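PDB 5JO8: CEP104, which is a centriolar protein whose TOG domain probably binds tubulin or microtubules, as TOG domains of other proteins do. Local coordinates for residues 47-52 and 88-93; 56-61 and 99-104; 60-65 and 106-111. All blocks are in the same frame, centred on the assembly; numbering follows the deposited sequence.

The three contacts cluster near the N-terminal end of the elongated all-helical TOG domain, their centres 8 to 10 Å apart. Contact 1 sets the C-terminal end of helix 43-49 against helix 77-94. Contacts 2 and 3 lie one after the other along the groove between helices 54-69 and 100-121, sharing A60 and L61. Along the chain the first segments come in the order 47-52, 56-61, 60-65, and their partners follow in the same order, so contact 1 interlocks with the other two. R57 of contact 2 hydrogen-bonds to S51 O of contact 1, and V91 of contact 1 packs on L109 of contact 3, so the contacts form one connected region, consistent with a continuous core here.

Contact 1 (47-52 and 88-93); sequences SGAYSK and IFLVRR
The C-terminal turn of helix 43-49 meets helix 77-94 at A49 and L90, whose CA atoms are 7.3 Å apart. R93 carries the contact by laying its guanidinium flat on the Y50 ring, planes 11° apart; R93 CZ sits 3.6 Å from the ring centroid, almost on the ring normal, a textbook cation-pi stack. The bend at chi3 (67°) turns the end of the arginine across the ring and lets R93 NH1 donate to A49 O at 3.2 Å. That donor stands well above the carbonyl plane. Water 1 also donates to A49 O, at 3.0 Å, and weakly accepts from R93 NH2, so the A49 carbonyl oxygen receives two hydrogen bonds. The rim of the Y50 ring turns to F89: Y50 OH lies 3.4 Å from F89 CE1, at the phenylalanine edge, while E33 takes the hydroxyl's hydrogen bond. Deeper in, A49 CB meets L90 CD2 at 4.0 Å. Helix 54-69 closes this apolar side, with A60 against A49 and V64 against L90; I88 and V91 of helix 77-94 pack on helices 100-121 and 125-142.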
ATOM      1  N   SER A  47     -18.790 -18.006  -4.479  1.00 23.22           N
ATOM      2  CA  SER A  47     -18.612 -19.153  -3.598  1.00 23.47           C
ATOM      3  C   SER A  47     -17.198 -19.708  -3.719  1.00 22.87           C
ATOM      4  O   SER A  47     -16.597 -20.116  -2.717  1.00 25.71           O
ATOM      5  CB  SER A  47     -19.645 -20.242  -3.911  1.00 25.43           C
ATOM      6  OG  SER A  47     -20.957 -19.767  -3.644  1.00 25.89           O
ATOM      7  N   GLY A  48     -16.665 -19.733  -4.939  1.00 23.78           N
ATOM      8  CA  GLY A  48     -15.280 -20.129  -5.140  1.00 25.58           C
ATOM      9  C   GLY A  48     -14.310 -19.210  -4.411  1.00 24.53           C
ATOM     10  O   GLY A  48     -13.398 -19.671  -3.724  1.00 24.46           O
ATOM     11  N   ALA A  49     -14.508 -17.904  -4.550  1.00 22.00           N
ATOM     12  CA  ALA A  49     -13.648 -16.922  -3.877  1.00 24.41           C
ATOM     13  C   ALA A  49     -13.658 -17.062  -2.349  1.00 25.28           C
ATOM     14  O   ALA A  49     -12.667 -16.756  -1.681  1.00 21.38           O
ATOM     15  CB  ALA A  49     -14.040 -15.499  -4.284  1.00 22.60           C
ATOM     16  N   TYR A  50     -14.781 -17.516  -1.797  1.00 23.79           N
ATOM     17  CA  TYR A  50     -14.918 -17.668  -0.348  1.00 24.99           C
ATOM     18  C   TYR A  50     -14.580 -19.079   0.125  1.00 25.86           C
ATOM     19  O   TYR A  50     -14.654 -19.363   1.321  1.00 30.21           O
ATOM     20  CB  TYR A  50     -16.346 -17.333   0.099  1.00 26.04           C
ATOM     21  CG  TYR A  50     -16.646 -15.861   0.307  1.00 26.57           C
ATOM     22  CD1 TYR A  50     -16.710 -14.985  -0.764  1.00 23.75           C
ATOM     23  CD2 TYR A  50     -16.908 -15.358   1.574  1.00 25.49           C
ATOM     24  CE1 TYR A  50     -17.000 -13.648  -0.577  1.00 23.17           C
ATOM     25  CE2 TYR A  50     -17.191 -14.023   1.772  1.00 29.26           C
ATOM     26  CZ  TYR A  50     -17.236 -13.169   0.693  1.00 25.85           C
ATOM     27  OH  TYR A  50     -17.524 -11.831   0.871  1.00 28.56           O
ATOM     28  N   SER A  51     -14.211 -19.956  -0.804  1.00 24.06           N
ATOM     29  CA  SER A  51     -14.004 -21.371  -0.485  1.00 26.67           C
ATOM     30  C   SER A  51     -12.843 -21.607   0.482  1.00 25.06           C
ATOM     31  O   SER A  51     -11.859 -20.869   0.490  1.00 27.47           O
ATOM     32  CB  SER A  51     -13.774 -22.181  -1.763  1.00 30.78           C
ATOM     33  OG  SER A  51     -13.393 -23.518  -1.464  1.00 29.78           O
ATOM     34  N   LYS A  52     -12.962 -22.653   1.290  1.00 33.06           N
ATOM     35  CA  LYS A  52     -11.862 -23.061   2.157  1.00 30.42           C
ATOM     36  C   LYS A  52     -10.770 -23.751   1.342  1.00 30.48           C
ATOM     37  O   LYS A  52      -9.651 -23.940   1.817  1.00 29.60           O
ATOM     38  CB  LYS A  52     -12.366 -23.956   3.292  1.00 38.10           C
ATOM     39  CG  LYS A  52     -13.216 -23.218   4.324  1.00 34.66           C
ATOM     40  CD  LYS A  52     -12.439 -22.075   4.966  1.00 55.29           C
ATOM     41  CE  LYS A  52     -13.332 -21.218   5.851  1.00 57.85           C
ATOM     42  NZ  LYS A  52     -14.419 -20.557   5.074  1.00 63.19           N
ATOM     43  N   ILE A  88     -12.851  -5.397  -7.106  1.00 15.24           N
ATOM     44  CA  ILE A  88     -12.052  -4.822  -6.027  1.00 16.69           C
ATOM     45  C   ILE A  88     -12.495  -5.369  -4.672  1.00 19.43           C
ATOM     46  O   ILE A  88     -11.664  -5.616  -3.795  1.00 18.11           O
ATOM     47  CB  ILE A  88     -12.018  -3.269  -6.093  1.00 14.90           C
ATOM     48  CG1 ILE A  88     -11.219  -2.783  -7.311  1.00 16.36           C
ATOM     49  CG2 ILE A  88     -11.494  -2.649  -4.801  1.00 19.72           C
ATOM     50  CD1 ILE A  88      -9.704  -3.127  -7.303  1.00 16.92           C
ATOM     51  N   PHE A  89     -13.793  -5.577  -4.495  1.00 18.04           N
ATOM     52  CA  PHE A  89     -14.311  -6.222  -3.293  1.00 17.32           C
ATOM     53  C   PHE A  89     -13.627  -7.582  -3.082  1.00 16.79           C
ATOM     54  O   PHE A  89     -13.179  -7.907  -1.972  1.00 20.09           O
ATOM     55  CB  PHE A  89     -15.848  -6.388  -3.395  1.00 20.16           C
ATOM     56  CG  PHE A  89     -16.452  -7.160  -2.253  1.00 20.48           C
ATOM     57  CD1 PHE A  89     -16.574  -8.538  -2.311  1.00 21.26           C
ATOM     58  CD2 PHE A  89     -16.888  -6.504  -1.109  1.00 22.09           C
ATOM     59  CE1 PHE A  89     -17.107  -9.253  -1.248  1.00 25.56           C
ATOM     60  CE2 PHE A  89     -17.437  -7.219  -0.044  1.00 25.87           C
ATOM     61  CZ  PHE A  89     -17.539  -8.599  -0.123  1.00 23.58           C
ATOM     62  N   LEU A  90     -13.529  -8.371  -4.149  1.00 16.87           N
ATOM     63  CA  LEU A  90     -12.896  -9.685  -4.061  1.00 18.30           C
ATOM     64  C   LEU A  90     -11.378  -9.573  -3.880  1.00 19.15           C
ATOM     65  O   LEU A  90     -10.789 -10.350  -3.134  1.00 18.63           O
ATOM     66  CB  LEU A  90     -13.250 -10.549  -5.278  1.00 18.63           C
ATOM     67  CG  LEU A  90     -14.748 -10.868  -5.374  1.00 21.40           C
ATOM     68  CD1 LEU A  90     -15.043 -11.636  -6.660  1.00 22.74           C
ATOM     69  CD2 LEU A  90     -15.241 -11.660  -4.164  1.00 21.20           C
ATOM     70  N   VAL A  91     -10.758  -8.601  -4.549  1.00 17.35           N
ATOM     71  CA  VAL A  91      -9.326  -8.336  -4.387  1.00 16.80           C
ATOM     72  C   VAL A  91      -9.002  -8.012  -2.938  1.00 18.92           C
ATOM     73  O   VAL A  91      -8.020  -8.516  -2.388  1.00 18.03           O
ATOM     74  CB  VAL A  91      -8.859  -7.200  -5.308  1.00 17.04           C
ATOM     75  CG1 VAL A  91      -7.448  -6.733  -4.931  1.00 16.95           C
ATOM     76  CG2 VAL A  91      -8.873  -7.649  -6.750  1.00 18.39           C
ATOM     77  N   ARG A  92      -9.811  -7.157  -2.328  1.00 17.58           N
ATOM     78  CA  ARG A  92      -9.562  -6.685  -0.972  1.00 18.46           C
ATOM     79  C   ARG A  92      -9.536  -7.861   0.004  1.00 22.46           C
ATOM     80  O   ARG A  92      -8.695  -7.919   0.906  1.00 22.71           O
ATOM     81  CB  ARG A  92     -10.640  -5.676  -0.580  1.00 23.58           C
ATOM     82  CG  ARG A  92     -10.422  -4.981   0.757  1.00 27.52           C
ATOM     83  CD  ARG A  92     -11.585  -4.037   1.054  1.00 27.28           C
ATOM     84  NE  ARG A  92     -11.318  -3.155   2.185  1.00 54.25           N
ATOM     85  CZ  ARG A  92     -12.149  -2.200   2.589  1.00 57.66           C
ATOM     86  NH1 ARG A  92     -11.829  -1.438   3.626  1.00 52.59           N
ATOM     87  NH2 ARG A  92     -13.299  -2.006   1.954  1.00 55.79           N
ATOM     88  N   ARG A  93     -10.452  -8.805  -0.193  1.00 20.73           N
ATOM     89  CA  ARG A  93     -10.485 -10.026   0.608  1.00 21.64           C
ATOM     90  C   ARG A  93      -9.240 -10.875   0.397  1.00 19.10           C
ATOM     91  O   ARG A  93      -8.631 -11.360   1.359  1.00 21.37           O
ATOM     92  CB  ARG A  93     -11.701 -10.883   0.225  1.00 21.73           C
ATOM     93  CG  ARG A  93     -13.044 -10.299   0.596  1.00 27.16           C
ATOM     94  CD  ARG A  93     -14.142 -11.355   0.409  1.00 29.57           C
ATOM     95  NE  ARG A  93     -14.001 -12.462   1.363  1.00 28.29           N
ATOM     96  CZ  ARG A  93     -13.497 -13.662   1.082  1.00 28.12           C
ATOM     97  NH1 ARG A  93     -13.081 -13.958  -0.146  1.00 29.34           N
ATOM     98  NH2 ARG A  93     -13.415 -14.581   2.037  1.00 31.73           N
TER
HETATM   99  O   HOH W   1     -11.223 -15.862   0.825  1.00 54.40           O

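Contact 2 (56-61 and 99-104); sequences YREDAL and VSSVFQ
V102 of helix 100-121 wedges against R57, E58 and L61 of helix 54-69. Its two methyls share R57 CB: CG1, anti to the backbone N (chi1 -179°), goes on to meet L61 CD1 at 3.7 Å, and CG2 goes on to the backbone at E58 N, 3.9 Å away. L61 comes in across the valine at about a right angle, and the same CD1 reaches V102 O at 3.5 Å. The helices are close here: the CA atoms of E58 and V102 are 4.7 Å apart, while the axes run nearly parallel at 15°. Toward the N-terminal ends of the helices R57 crosses V99 and V102. Its chain bends at chi3 (-62°), and R57 NH2 meets V99 CG2 at 3.7 Å, the methyl lying at the edge of the guanidinium. Among the polar partners of this group are D97, in a salt bridge with R57 NE, and S51 O, which accepts from R57 NH1. D97 also accepts from the backbone N of V99, the N-cap residue of helix 100-121. To the side of V102 the extended E58 reaches alongside S101, its OE1 3.8 Å from S101 OG. Water 2 makes the polar link here, donating to E58 OE2 at 2.9 Å and to S101 O at 2.7 Å. The chemistry is thus divided: V102, set against the backbone of E58, R57 CB and L61 CD1, makes the apolar centre, and the charged ends of R57 and E58 border it. D97 probably offsets the charge of R57 and holds its guanidinium in place beside V99, whereas E58 is coupled to the neighbouring helix through water, a link likely to be more adaptable than a direct bond.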
ATOM      1  N   TYR A  56      -9.871 -23.244  -5.414  1.00 22.33           N
ATOM      2  CA  TYR A  56     -11.126 -22.617  -5.811  1.00 23.65           C
ATOM      3  C   TYR A  56     -10.999 -21.101  -5.699  1.00 22.17           C
ATOM      4  O   TYR A  56     -11.556 -20.370  -6.513  1.00 25.11           O
ATOM      5  CB  TYR A  56     -12.281 -23.104  -4.941  1.00 27.17           C
ATOM      6  CG  TYR A  56     -13.140 -24.164  -5.593  1.00 39.98           C
ATOM      7  CD1 TYR A  56     -13.646 -23.985  -6.877  1.00 43.97           C
ATOM      8  CD2 TYR A  56     -13.449 -25.339  -4.930  1.00 28.89           C
ATOM      9  CE1 TYR A  56     -14.435 -24.949  -7.482  1.00 49.77           C
ATOM     10  CE2 TYR A  56     -14.236 -26.318  -5.532  1.00 32.84           C
ATOM     11  CZ  TYR A  56     -14.727 -26.114  -6.805  1.00 46.32           C
ATOM     12  OH  TYR A  56     -15.512 -27.074  -7.404  1.00 49.59           O
ATOM     13  N   ARG A  57     -10.276 -20.630  -4.682  1.00 24.01           N
ATOM     14  CA  ARG A  57     -10.096 -19.189  -4.501  1.00 23.59           C
ATOM     15  C   ARG A  57      -9.244 -18.623  -5.628  1.00 23.41           C
ATOM     16  O   ARG A  57      -9.580 -17.591  -6.205  1.00 22.41           O
ATOM     17  CB  ARG A  57      -9.473 -18.861  -3.139  1.00 22.60           C
ATOM     18  CG  ARG A  57     -10.288 -19.356  -1.960  1.00 20.63           C
ATOM     19  CD  ARG A  57      -9.905 -18.656  -0.653  1.00 24.58           C
ATOM     20  NE  ARG A  57      -8.517 -18.879  -0.228  1.00 22.96           N
ATOM     21  CZ  ARG A  57      -8.089 -19.966   0.407  1.00 27.25           C
ATOM     22  NH1 ARG A  57      -8.925 -20.966   0.669  1.00 23.35           N
ATOM     23  NH2 ARG A  57      -6.813 -20.059   0.768  1.00 25.39           N
ATOM     24  N   GLU A  58      -8.130 -19.281  -5.933  1.00 21.24           N
ATOM     25  CA  GLU A  58      -7.284 -18.840  -7.033  1.00 21.18           C
ATOM     26  C   GLU A  58      -8.043 -18.876  -8.357  1.00 23.77           C
ATOM     27  O   GLU A  58      -7.993 -17.921  -9.135  1.00 23.44           O
ATOM     28  CB  GLU A  58      -6.021 -19.699  -7.142  1.00 22.67           C
ATOM     29  CG  GLU A  58      -5.138 -19.260  -8.290  1.00 24.91           C
ATOM     30  CD  GLU A  58      -4.026 -20.230  -8.593  1.00 36.06           C
ATOM     31  OE1 GLU A  58      -4.151 -21.419  -8.229  1.00 37.76           O
ATOM     32  OE2 GLU A  58      -3.033 -19.799  -9.211  1.00 32.27           O
ATOM     33  N   ASP A  59      -8.751 -19.975  -8.608  1.00 23.67           N
ATOM     34  CA  ASP A  59      -9.544 -20.096  -9.823  1.00 25.47           C
ATOM     35  C   ASP A  59     -10.561 -18.964  -9.930  1.00 22.63           C
ATOM     36  O   ASP A  59     -10.747 -18.398 -11.007  1.00 23.83           O
ATOM     37  CB  ASP A  59     -10.257 -21.446  -9.885  1.00 28.37           C
ATOM     38  CG  ASP A  59      -9.326 -22.577 -10.275  1.00 41.92           C
ATOM     39  OD1 ASP A  59      -8.148 -22.301 -10.585  1.00 47.74           O
ATOM     40  OD2 ASP A  59      -9.776 -23.741 -10.278  1.00 42.93           O
ATOM     41  N   ALA A  60     -11.210 -18.623  -8.819  1.00 21.04           N
ATOM     42  CA  ALA A  60     -12.213 -17.561  -8.854  1.00 21.04           C
ATOM     43  C   ALA A  60     -11.602 -16.218  -9.244  1.00 21.07           C
ATOM     44  O   ALA A  60     -12.167 -15.485 -10.065  1.00 21.86           O
ATOM     45  CB  ALA A  60     -12.955 -17.458  -7.529  1.00 22.73           C
ATOM     46  N   LEU A  61     -10.457 -15.890  -8.658  1.00 19.78           N
ATOM     47  CA  LEU A  61      -9.792 -14.632  -8.977  1.00 18.70           C
ATOM     48  C   LEU A  61      -9.295 -14.578 -10.427  1.00 22.11           C
ATOM     49  O   LEU A  61      -9.377 -13.536 -11.086  1.00 20.78           O
ATOM     50  CB  LEU A  61      -8.634 -14.396  -8.003  1.00 17.80           C
ATOM     51  CG  LEU A  61      -9.096 -14.301  -6.544  1.00 19.86           C
ATOM     52  CD1 LEU A  61      -7.891 -14.431  -5.618  1.00 20.15           C
ATOM     53  CD2 LEU A  61      -9.871 -13.013  -6.257  1.00 28.66           C
ATOM     54  N   VAL A  99      -2.348 -18.123   1.429  1.00 25.12           N
ATOM     55  CA  VAL A  99      -1.796 -18.918   0.336  1.00 20.97           C
ATOM     56  C   VAL A  99      -1.249 -18.045  -0.789  1.00 26.36           C
ATOM     57  O   VAL A  99      -1.970 -17.231  -1.367  1.00 22.94           O
ATOM     58  CB  VAL A  99      -2.811 -19.950  -0.192  1.00 23.90           C
ATOM     59  CG1 VAL A  99      -2.242 -20.686  -1.388  1.00 22.47           C
ATOM     60  CG2 VAL A  99      -3.206 -20.913   0.911  1.00 30.11           C
ATOM     61  N   SER A 100       0.026 -18.228  -1.110  1.00 21.12           N
ATOM     62  CA  SER A 100       0.723 -17.361  -2.050  1.00 23.31           C
ATOM     63  C   SER A 100       0.059 -17.304  -3.432  1.00 24.57           C
ATOM     64  O   SER A 100      -0.085 -16.224  -4.007  1.00 21.92           O
ATOM     65  CB  SER A 100       2.198 -17.781  -2.154  1.00 26.71           C
ATOM     66  OG  SER A 100       2.878 -17.090  -3.194  1.00 25.80           O
ATOM     67  N   SER A 101      -0.374 -18.446  -3.955  1.00 20.82           N
ATOM     68  CA  SER A 101      -0.972 -18.452  -5.291  1.00 22.36           C
ATOM     69  C   SER A 101      -2.242 -17.607  -5.312  1.00 21.80           C
ATOM     70  O   SER A 101      -2.524 -16.921  -6.301  1.00 22.35           O
ATOM     71  CB  SER A 101      -1.260 -19.875  -5.783  1.00 23.08           C
ATOM     72  OG  SER A 101      -2.272 -20.481  -5.009  1.00 28.23           O
ATOM     73  N   VAL A 102      -2.995 -17.633  -4.218  1.00 19.01           N
ATOM     74  CA  VAL A 102      -4.224 -16.829  -4.135  1.00 20.29           C
ATOM     75  C   VAL A 102      -3.874 -15.347  -4.031  1.00 22.45           C
ATOM     76  O   VAL A 102      -4.459 -14.504  -4.718  1.00 19.44           O
ATOM     77  CB  VAL A 102      -5.117 -17.265  -2.971  1.00 20.07           C
ATOM     78  CG1 VAL A 102      -6.391 -16.430  -2.937  1.00 24.64           C
ATOM     79  CG2 VAL A 102      -5.452 -18.747  -3.087  1.00 21.96           C
ATOM     80  N   PHE A 103      -2.925 -15.027  -3.160  1.00 21.11           N
ATOM     81  CA  PHE A 103      -2.457 -13.656  -2.994  1.00 19.36           C
ATOM     82  C   PHE A 103      -1.941 -13.106  -4.333  1.00 19.36           C
ATOM     83  O   PHE A 103      -2.279 -11.983  -4.729  1.00 17.99           O
ATOM     84  CB  PHE A 103      -1.356 -13.619  -1.917  1.00 19.24           C
ATOM     85  CG  PHE A 103      -0.786 -12.253  -1.663  1.00 22.49           C
ATOM     86  CD1 PHE A 103      -1.530 -11.278  -1.018  1.00 23.38           C
ATOM     87  CD2 PHE A 103       0.518 -11.957  -2.037  1.00 21.56           C
ATOM     88  CE1 PHE A 103      -1.000 -10.020  -0.777  1.00 22.94           C
ATOM     89  CE2 PHE A 103       1.050 -10.697  -1.798  1.00 22.75           C
ATOM     90  CZ  PHE A 103       0.299  -9.733  -1.161  1.00 24.75           C
ATOM     91  N   GLN A 104      -1.139 -13.900  -5.039  1.00 19.27           N
ATOM     92  CA  GLN A 104      -0.591 -13.474  -6.318  1.00 18.69           C
ATOM     93  C   GLN A 104      -1.685 -13.245  -7.363  1.00 21.90           C
ATOM     94  O   GLN A 104      -1.596 -12.316  -8.165  1.00 19.32           O
ATOM     95  CB  GLN A 104       0.444 -14.480  -6.834  1.00 24.65           C
ATOM     96  CG  GLN A 104       1.748 -14.469  -6.044  1.00 23.36           C
ATOM     97  CD  GLN A 104       2.525 -13.175  -6.199  1.00 29.97           C
ATOM     98  OE1 GLN A 104       2.442 -12.504  -7.228  1.00 42.04           O
ATOM     99  NE2 GLN A 104       3.280 -12.816  -5.173  1.00 32.83           N
TER
HETATM  100  O   HOH W   2      -1.596 -17.362  -8.760  1.00 25.76           O

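Contact 3 (60-65 and 106-111); sequences ALLAVY and SLKLLK
Segments 60-65 and 106-111 run side by side in the same direction, their axes 9.2 Å apart at closest and inclined by 17°; Y65 and L109 form the tightest backbone pair, with CA atoms 5.5 Å apart. L109 is central between the two helices. With CG anti to the backbone N (chi1 174°), its two methyls divide the work: CD2 packs on V64 CG1 at 3.7 Å and lies near L61 O, while CD1 rests on the backbone of Y65, 3.8 Å from its CA. One turn earlier, L61 CD1 abuts the backbone of S106 at its N atom, at 4.1 Å, and the S106 hydroxyl is hydrogen-bonded to F103 O within its own helix. Parallel helices with an antiparallel one behind them are the layout expected of the HEAT-like helical array of TOG domains. Here helix 77-94 supplies that backing layer, with V91 behind L109 and A94 behind L61 and S106. Toward the exposed side, K108 reaches over the Y65 ring. The lysine chain, extended through chi3, carries CE over the ring centre, 3.6 Å from the centroid, in a CH-pi contact; the bend at chi4 (73°) then turns NZ, which lies nearer CZ and OH of the tyrosine and 4.2 Å from the centroid, and adds a cation-pi interaction. The aliphatic part of the lysine serves a second neighbour: K108 CD touches L62 CD2 at 4.0 Å, the leucine crossing it at about a right angle.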
ATOM      1  N   ALA A  60     -11.210 -18.623  -8.819  1.00 21.04           N
ATOM      2  CA  ALA A  60     -12.213 -17.561  -8.854  1.00 21.04           C
ATOM      3  C   ALA A  60     -11.602 -16.218  -9.244  1.00 21.07           C
ATOM      4  O   ALA A  60     -12.167 -15.485 -10.065  1.00 21.86           O
ATOM      5  CB  ALA A  60     -12.955 -17.458  -7.529  1.00 22.73           C
ATOM      6  N   LEU A  61     -10.457 -15.890  -8.658  1.00 19.78           N
ATOM      7  CA  LEU A  61      -9.792 -14.632  -8.977  1.00 18.70           C
ATOM      8  C   LEU A  61      -9.295 -14.578 -10.427  1.00 22.11           C
ATOM      9  O   LEU A  61      -9.377 -13.536 -11.086  1.00 20.78           O
ATOM     10  CB  LEU A  61      -8.634 -14.396  -8.003  1.00 17.80           C
ATOM     11  CG  LEU A  61      -9.096 -14.301  -6.544  1.00 19.86           C
ATOM     12  CD1 LEU A  61      -7.891 -14.431  -5.618  1.00 20.15           C
ATOM     13  CD2 LEU A  61      -9.871 -13.013  -6.257  1.00 28.66           C
ATOM     14  N   LEU A  62      -8.776 -15.698 -10.921  1.00 20.01           N
ATOM     15  CA  LEU A  62      -8.366 -15.782 -12.317  1.00 20.74           C
ATOM     16  C   LEU A  62      -9.568 -15.699 -13.258  1.00 19.37           C
ATOM     17  O   LEU A  62      -9.454 -15.176 -14.366  1.00 22.42           O
ATOM     18  CB  LEU A  62      -7.542 -17.050 -12.556  1.00 21.49           C
ATOM     19  CG  LEU A  62      -6.224 -17.039 -11.774  1.00 25.19           C
ATOM     20  CD1 LEU A  62      -5.431 -18.318 -12.011  1.00 24.53           C
ATOM     21  CD2 LEU A  62      -5.396 -15.800 -12.126  1.00 27.29           C
ATOM     22  N   ALA A  63     -10.715 -16.203 -12.819  1.00 18.67           N
ATOM     23  CA  ALA A  63     -11.934 -16.091 -13.625  1.00 20.58           C
ATOM     24  C   ALA A  63     -12.414 -14.648 -13.694  1.00 20.55           C
ATOM     25  O   ALA A  63     -12.925 -14.208 -14.726  1.00 21.28           O
ATOM     26  CB  ALA A  63     -13.043 -16.988 -13.088  1.00 22.61           C
ATOM     27  N   VAL A  64     -12.259 -13.919 -12.592  1.00 18.62           N
ATOM     28  CA  VAL A  64     -12.614 -12.508 -12.563  1.00 19.04           C
ATOM     29  C   VAL A  64     -11.691 -11.749 -13.498  1.00 17.41           C
ATOM     30  O   VAL A  64     -12.149 -10.889 -14.255  1.00 19.81           O
ATOM     31  CB  VAL A  64     -12.571 -11.949 -11.132  1.00 20.54           C
ATOM     32  CG1 VAL A  64     -12.724 -10.424 -11.133  1.00 20.58           C
ATOM     33  CG2 VAL A  64     -13.644 -12.594 -10.286  1.00 24.68           C
ATOM     34  N   TYR A  65     -10.403 -12.078 -13.462  1.00 18.77           N
ATOM     35  CA  TYR A  65      -9.442 -11.475 -14.369  1.00 18.20           C
ATOM     36  C   TYR A  65      -9.885 -11.692 -15.815  1.00 22.42           C
ATOM     37  O   TYR A  65      -9.937 -10.755 -16.607  1.00 19.55           O
ATOM     38  CB  TYR A  65      -8.049 -12.083 -14.141  1.00 17.12           C
ATOM     39  CG  TYR A  65      -7.058 -11.749 -15.233  1.00 17.73           C
ATOM     40  CD1 TYR A  65      -6.982 -12.530 -16.387  1.00 20.69           C
ATOM     41  CD2 TYR A  65      -6.213 -10.651 -15.129  1.00 20.82           C
ATOM     42  CE1 TYR A  65      -6.106 -12.228 -17.396  1.00 24.92           C
ATOM     43  CE2 TYR A  65      -5.319 -10.343 -16.149  1.00 26.15           C
ATOM     44  CZ  TYR A  65      -5.274 -11.146 -17.274  1.00 23.15           C
ATOM     45  OH  TYR A  65      -4.410 -10.861 -18.299  1.00 34.20           O
ATOM     46  N   SER A 106      -4.591 -12.228  -6.715  1.00 18.35           N
ATOM     47  CA  SER A 106      -5.238 -10.965  -6.358  1.00 18.68           C
ATOM     48  C   SER A 106      -4.417  -9.774  -6.843  1.00 19.09           C
ATOM     49  O   SER A 106      -4.974  -8.770  -7.306  1.00 19.34           O
ATOM     50  CB  SER A 106      -5.525 -10.872  -4.859  1.00 18.63           C
ATOM     51  OG  SER A 106      -4.385 -10.460  -4.130  1.00 22.03           O
ATOM     52  N   LEU A 107      -3.094  -9.875  -6.757  1.00 18.34           N
ATOM     53  CA  LEU A 107      -2.225  -8.808  -7.240  1.00 17.36           C
ATOM     54  C   LEU A 107      -2.297  -8.683  -8.756  1.00 18.19           C
ATOM     55  O   LEU A 107      -2.291  -7.570  -9.283  1.00 19.68           O
ATOM     56  CB  LEU A 107      -0.771  -9.055  -6.838  1.00 18.65           C
ATOM     57  CG  LEU A 107      -0.468  -9.139  -5.348  1.00 20.75           C
ATOM     58  CD1 LEU A 107       1.041  -9.282  -5.141  1.00 23.31           C
ATOM     59  CD2 LEU A 107      -0.994  -7.932  -4.594  1.00 22.97           C
ATOM     60  N   LYS A 108      -2.339  -9.817  -9.452  1.00 17.69           N
ATOM     61  CA  LYS A 108      -2.455  -9.828 -10.903  1.00 19.63           C
ATOM     62  C   LYS A 108      -3.738  -9.108 -11.308  1.00 18.10           C
ATOM     63  O   LYS A 108      -3.748  -8.297 -12.228  1.00 20.21           O
ATOM     64  CB  LYS A 108      -2.484 -11.271 -11.419  1.00 20.69           C
ATOM     65  CG  LYS A 108      -2.672 -11.419 -12.912  1.00 22.97           C
ATOM     66  CD  LYS A 108      -2.866 -12.890 -13.256  1.00 26.41           C
ATOM     67  CE  LYS A 108      -3.348 -13.098 -14.683  1.00 28.15           C
ATOM     68  NZ  LYS A 108      -2.291 -12.839 -15.708  1.00 33.94           N
ATOM     69  N   LEU A 109      -4.818  -9.412 -10.605  1.00 17.28           N
ATOM     70  CA  LEU A 109      -6.111  -8.828 -10.908  1.00 16.46           C
ATOM     71  C   LEU A 109      -6.093  -7.331 -10.615  1.00 18.69           C
ATOM     72  O   LEU A 109      -6.540  -6.534 -11.443  1.00 16.68           O
ATOM     73  CB  LEU A 109      -7.187  -9.524 -10.076  1.00 17.96           C
ATOM     74  CG  LEU A 109      -8.610  -8.981 -10.139  1.00 19.28           C
ATOM     75  CD1 LEU A 109      -9.083  -8.838 -11.590  1.00 19.89           C
ATOM     76  CD2 LEU A 109      -9.517  -9.911  -9.341  1.00 19.33           C
ATOM     77  N   LEU A 110      -5.568  -6.951  -9.448  1.00 17.81           N
ATOM     78  CA  LEU A 110      -5.496  -5.543  -9.069  1.00 17.47           C
ATOM     79  C   LEU A 110      -4.678  -4.721 -10.058  1.00 18.14           C
ATOM     80  O   LEU A 110      -5.112  -3.653 -10.512  1.00 17.93           O
ATOM     81  CB  LEU A 110      -4.914  -5.401  -7.668  1.00 15.75           C
ATOM     82  CG  LEU A 110      -4.715  -3.980  -7.157  1.00 15.58           C
ATOM     83  CD1 LEU A 110      -6.067  -3.259  -7.208  1.00 16.12           C
ATOM     84  CD2 LEU A 110      -4.190  -4.018  -5.743  1.00 16.37           C
ATOM     85  N   LYS A 111      -3.502  -5.227 -10.424  1.00 18.10           N
ATOM     86  CA  LYS A 111      -2.660  -4.520 -11.376  1.00 16.87           C
ATOM     87  C   LYS A 111      -3.345  -4.365 -12.734  1.00 18.77           C
ATOM     88  O   LYS A 111      -3.265  -3.306 -13.368  1.00 17.74           O
ATOM     89  CB  LYS A 111      -1.304  -5.231 -11.526  1.00 16.46           C
ATOM     90  CG  LYS A 111      -0.368  -4.514 -12.474  1.00 19.40           C
ATOM     91  CD  LYS A 111       1.016  -5.154 -12.545  1.00 20.06           C
ATOM     92  CE  LYS A 111       1.836  -4.430 -13.593  1.00 25.25           C
ATOM     93  NZ  LYS A 111       3.147  -5.097 -13.832  1.00 34.15           N
TER